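Putative ribose operon repressor (Burkholderia thailandensis, PDB 3EGC) probably acts as a LacI-family transcriptional repressor whose periplasmic-binding-protein-like domain, the part in this structure, probably senses a small ligand. Local coordinates at residues 120-133 with 185-197. Sequence-based numbering, arbitrary orientation.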
# COMPACT_ATOMS: atom_id res chain seq x y z
N LEU A 120 11.18 -23.13 10.10
CA LEU A 120 10.60 -23.28 11.43
C LEU A 120 10.95 -24.62 12.07
O LEU A 120 11.18 -24.71 13.27
CB LEU A 120 9.12 -23.11 11.34
CG LEU A 120 8.59 -21.70 11.24
CD1 LEU A 120 7.10 -21.80 11.01
CD2 LEU A 120 8.90 -20.93 12.50
N ILE A 121 11.01 -25.64 11.24
CA ILE A 121 11.26 -27.00 11.68
C ILE A 121 12.73 -27.09 12.05
O ILE A 121 13.08 -27.63 13.08
CB ILE A 121 10.94 -28.03 10.59
CG1 ILE A 121 9.43 -28.20 10.41
CG2 ILE A 121 11.58 -29.39 10.95
CD1 ILE A 121 9.00 -28.80 9.03
N ALA A 122 13.59 -26.48 11.24
CA ALA A 122 15.02 -26.46 11.55
C ALA A 122 15.32 -25.70 12.86
O ALA A 122 16.35 -25.93 13.48
CB ALA A 122 15.83 -25.92 10.39
N ARG A 123 14.39 -24.84 13.28
CA ARG A 123 14.53 -24.16 14.56
C ARG A 123 14.13 -25.01 15.75
O ARG A 123 14.37 -24.61 16.87
CB ARG A 123 13.72 -22.86 14.61
CG ARG A 123 14.50 -21.70 14.17
CD ARG A 123 13.62 -20.49 13.92
NE ARG A 123 13.36 -19.72 15.13
CZ ARG A 123 14.26 -18.91 15.70
NH1 ARG A 123 15.49 -18.81 15.20
NH2 ARG A 123 13.93 -18.21 16.78
N GLY A 124 13.48 -26.14 15.49
CA GLY A 124 12.98 -26.96 16.58
C GLY A 124 11.48 -26.94 16.83
O GLY A 124 11.03 -27.44 17.86
N HIS A 125 10.70 -26.38 15.90
CA HIS A 125 9.23 -26.42 16.05
C HIS A 125 8.65 -27.75 15.56
O HIS A 125 9.05 -28.22 14.51
CB HIS A 125 8.52 -25.25 15.34
CG HIS A 125 8.79 -23.92 15.97
ND1 HIS A 125 8.18 -23.49 17.12
CD2 HIS A 125 9.62 -22.92 15.58
CE1 HIS A 125 8.63 -22.29 17.43
NE2 HIS A 125 9.49 -21.91 16.50
N THR A 126 7.73 -28.32 16.33
CA THR A 126 7.07 -29.54 15.89
C THR A 126 5.54 -29.37 15.84
O THR A 126 4.86 -29.99 15.07
CB THR A 126 7.44 -30.74 16.80
OG1 THR A 126 7.04 -30.46 18.16
CG2 THR A 126 8.94 -31.05 16.71
N ARG A 127 5.02 -28.51 16.70
CA ARG A 127 3.61 -28.14 16.67
C ARG A 127 3.49 -26.90 15.78
O ARG A 127 3.57 -25.77 16.25
CB ARG A 127 3.09 -27.85 18.07
CG ARG A 127 2.84 -29.16 18.92
CD ARG A 127 2.34 -28.80 20.34
NE ARG A 127 3.46 -28.51 21.27
CZ ARG A 127 3.42 -27.63 22.26
NH1 ARG A 127 4.50 -27.44 23.04
NH2 ARG A 127 2.31 -26.93 22.47
N ILE A 128 3.29 -27.13 14.48
CA ILE A 128 3.25 -26.03 13.57
C ILE A 128 1.91 -25.90 12.87
O ILE A 128 1.41 -26.86 12.32
CB ILE A 128 4.40 -26.12 12.55
CG1 ILE A 128 5.74 -26.14 13.29
CG2 ILE A 128 4.32 -24.96 11.58
CD1 ILE A 128 6.93 -26.30 12.38
N GLY A 129 1.34 -24.70 12.86
CA GLY A 129 0.08 -24.48 12.20
C GLY A 129 0.17 -23.48 11.03
O GLY A 129 1.23 -22.90 10.75
N ALA A 130 -0.94 -23.28 10.37
CA ALA A 130 -1.02 -22.41 9.24
C ALA A 130 -2.37 -21.63 9.25
O ALA A 130 -3.40 -22.21 9.40
CB ALA A 130 -0.89 -23.24 7.93
N ILE A 131 -2.30 -20.32 9.11
CA ILE A 131 -3.48 -19.49 8.96
C ILE A 131 -3.39 -18.94 7.55
O ILE A 131 -2.45 -18.23 7.21
CB ILE A 131 -3.51 -18.32 9.96
CG1 ILE A 131 -3.01 -18.76 11.35
CG2 ILE A 131 -4.90 -17.67 9.98
CD1 ILE A 131 -3.97 -19.69 12.04
N VAL A 132 -4.35 -19.33 6.72
CA VAL A 132 -4.45 -18.86 5.39
C VAL A 132 -5.71 -18.04 5.21
O VAL A 132 -6.55 -17.97 6.11
CB VAL A 132 -4.42 -20.00 4.37
CG1 VAL A 132 -3.11 -20.81 4.49
CG2 VAL A 132 -5.62 -20.88 4.55
N GLY A 133 -5.82 -17.42 4.04
CA GLY A 133 -6.98 -16.60 3.72
C GLY A 133 -8.10 -17.48 3.22
O GLY A 133 -8.08 -18.67 3.43
N ASP A 185 -3.42 -28.89 22.23
CA ASP A 185 -2.00 -28.84 21.86
C ASP A 185 -1.71 -27.73 20.85
O ASP A 185 -1.26 -28.00 19.75
CB ASP A 185 -1.52 -30.21 21.31
CG ASP A 185 -1.54 -31.32 22.36
OD1 ASP A 185 -2.23 -31.16 23.41
OD2 ASP A 185 -0.86 -32.37 22.16
N ARG A 186 -1.93 -26.47 21.23
CA ARG A 186 -1.67 -25.37 20.30
C ARG A 186 -0.25 -25.41 19.73
O ARG A 186 0.68 -25.86 20.41
CB ARG A 186 -1.95 -24.00 20.92
CG ARG A 186 -0.96 -23.55 21.96
CD ARG A 186 -0.83 -22.01 21.97
NE ARG A 186 0.08 -21.55 23.01
CZ ARG A 186 1.40 -21.49 22.90
NH1 ARG A 186 2.00 -21.87 21.79
NH2 ARG A 186 2.12 -21.05 23.91
N PRO A 187 -0.10 -24.93 18.48
CA PRO A 187 1.20 -24.80 17.82
C PRO A 187 2.09 -23.77 18.52
O PRO A 187 1.59 -22.91 19.27
CB PRO A 187 0.87 -24.33 16.38
CG PRO A 187 -0.62 -24.18 16.29
CD PRO A 187 -1.24 -24.52 17.63
N THR A 188 3.40 -23.88 18.29
CA THR A 188 4.38 -22.94 18.79
C THR A 188 4.80 -22.05 17.63
O THR A 188 5.49 -21.07 17.80
CB THR A 188 5.64 -23.68 19.37
OG1 THR A 188 6.05 -24.69 18.45
CG2 THR A 188 5.27 -24.41 20.70
N ALA A 189 4.41 -22.43 16.44
CA ALA A 189 4.69 -21.63 15.26
C ALA A 189 3.52 -21.69 14.25
O ALA A 189 2.71 -22.63 14.25
CB ALA A 189 5.97 -22.07 14.64
N LEU A 190 3.43 -20.66 13.43
CA LEU A 190 2.40 -20.52 12.44
C LEU A 190 3.07 -20.09 11.14
O LEU A 190 4.01 -19.27 11.17
CB LEU A 190 1.41 -19.42 12.88
CG LEU A 190 0.07 -19.72 13.60
CD1 LEU A 190 -0.15 -21.23 14.02
CD2 LEU A 190 -0.25 -18.71 14.71
N LEU A 191 2.58 -20.65 10.03
CA LEU A 191 2.76 -20.03 8.76
C LEU A 191 1.54 -19.11 8.55
O LEU A 191 0.38 -19.57 8.71
CB LEU A 191 2.79 -21.08 7.66
CG LEU A 191 2.79 -20.66 6.18
CD1 LEU A 191 4.04 -19.84 5.73
CD2 LEU A 191 2.54 -21.85 5.21
N THR A 192 1.78 -17.87 8.16
CA THR A 192 0.68 -17.01 7.75
C THR A 192 0.78 -16.69 6.26
O THR A 192 1.87 -16.37 5.78
CB THR A 192 0.64 -15.70 8.55
OG1 THR A 192 1.95 -15.12 8.54
CG2 THR A 192 0.22 -15.98 10.06
N SER A 193 -0.33 -16.76 5.55
CA SER A 193 -0.29 -16.68 4.12
C SER A 193 -0.19 -15.27 3.48
O SER A 193 -0.04 -15.19 2.31
CB SER A 193 -1.45 -17.48 3.53
OG SER A 193 -2.67 -16.88 3.83
N SER A 194 -0.25 -14.20 4.25
CA SER A 194 0.05 -12.85 3.75
C SER A 194 0.23 -11.91 4.92
O SER A 194 -0.06 -12.29 6.06
CB SER A 194 -1.07 -12.33 2.84
OG SER A 194 -2.26 -12.15 3.58
N HIS A 195 0.69 -10.68 4.63
CA HIS A 195 0.93 -9.65 5.65
C HIS A 195 -0.35 -9.27 6.37
O HIS A 195 -0.32 -9.01 7.56
CB HIS A 195 1.60 -8.41 5.06
CG HIS A 195 0.74 -7.61 4.12
ND1 HIS A 195 0.18 -6.40 4.47
CD2 HIS A 195 0.40 -7.82 2.82
CE1 HIS A 195 -0.48 -5.90 3.44
NE2 HIS A 195 -0.38 -6.75 2.42
N ARG A 196 -1.47 -9.30 5.66
CA ARG A 196 -2.74 -8.91 6.26
C ARG A 196 -3.25 -9.97 7.25
O ARG A 196 -3.78 -9.65 8.29
CB ARG A 196 -3.77 -8.57 5.20
CG ARG A 196 -4.98 -7.86 5.80
CD ARG A 196 -5.42 -6.64 4.96
NE ARG A 196 -4.35 -5.65 4.78
CZ ARG A 196 -4.38 -4.69 3.86
NH1 ARG A 196 -3.37 -3.87 3.79
NH2 ARG A 196 -5.44 -4.52 3.07
N ILE A 197 -2.99 -11.24 6.93
CA ILE A 197 -3.22 -12.34 7.85
C ILE A 197 -2.25 -12.31 9.01
O ILE A 197 -2.64 -12.57 10.16
CB ILE A 197 -3.24 -13.71 7.09
CG1 ILE A 197 -4.51 -13.77 6.22
CG2 ILE A 197 -3.19 -14.92 8.05
CD1 ILE A 197 -4.37 -14.78 5.17
O HOH W 1 6.54 -27.40 18.40
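Arg-127 reaches over to Arg-186 where two neighbouring parallel strands, 128-131 and 189-192, enter the sheet of a periplasmic-binding-protein-like subdomain. Its long chain, bent at chi3 (-85°), carries NH2 to Arg-186 O at 2.8 Å, the carbonyl lying 32° out of the guanidinium plane. Pro-187, which has no N-H to satisfy, packs its ring against the bare backbone of Gly-129; lacking a side chain, this glycine lets Leu-190 CD1 come to 3.7 Å from its CA. Thr-188 is used at three places: its N binds Arg-127 O, its CG2 lies over a guanidinium face, and its OG1 meets His-125 ND1 at 2.8 Å, nearly straight. His-125 NE2 hydrogen-bonds Glu-217 OE1, so both ring nitrogens are engaged. Small Ala-189 puts its CB 3.6 Å from the His-125 ring centroid, a CH-pi contact, with Leu-120 beside it. The strands then pair regularly, Gly-129 N to Ala-189 O, Leu-191 N to Gly-129 O and Ile-131 N to Leu-191 O. Ile-131 CG1 meets Leu-190 CG at 3.9 Å, and both also touch Val-180 of helix 174-181. Ser-193 N donates to Ile-131 O (3.1 Å), the last backbone bond between the segments, and branched Ile-197 sets CG2 3.8 Å from Ile-131 CG2.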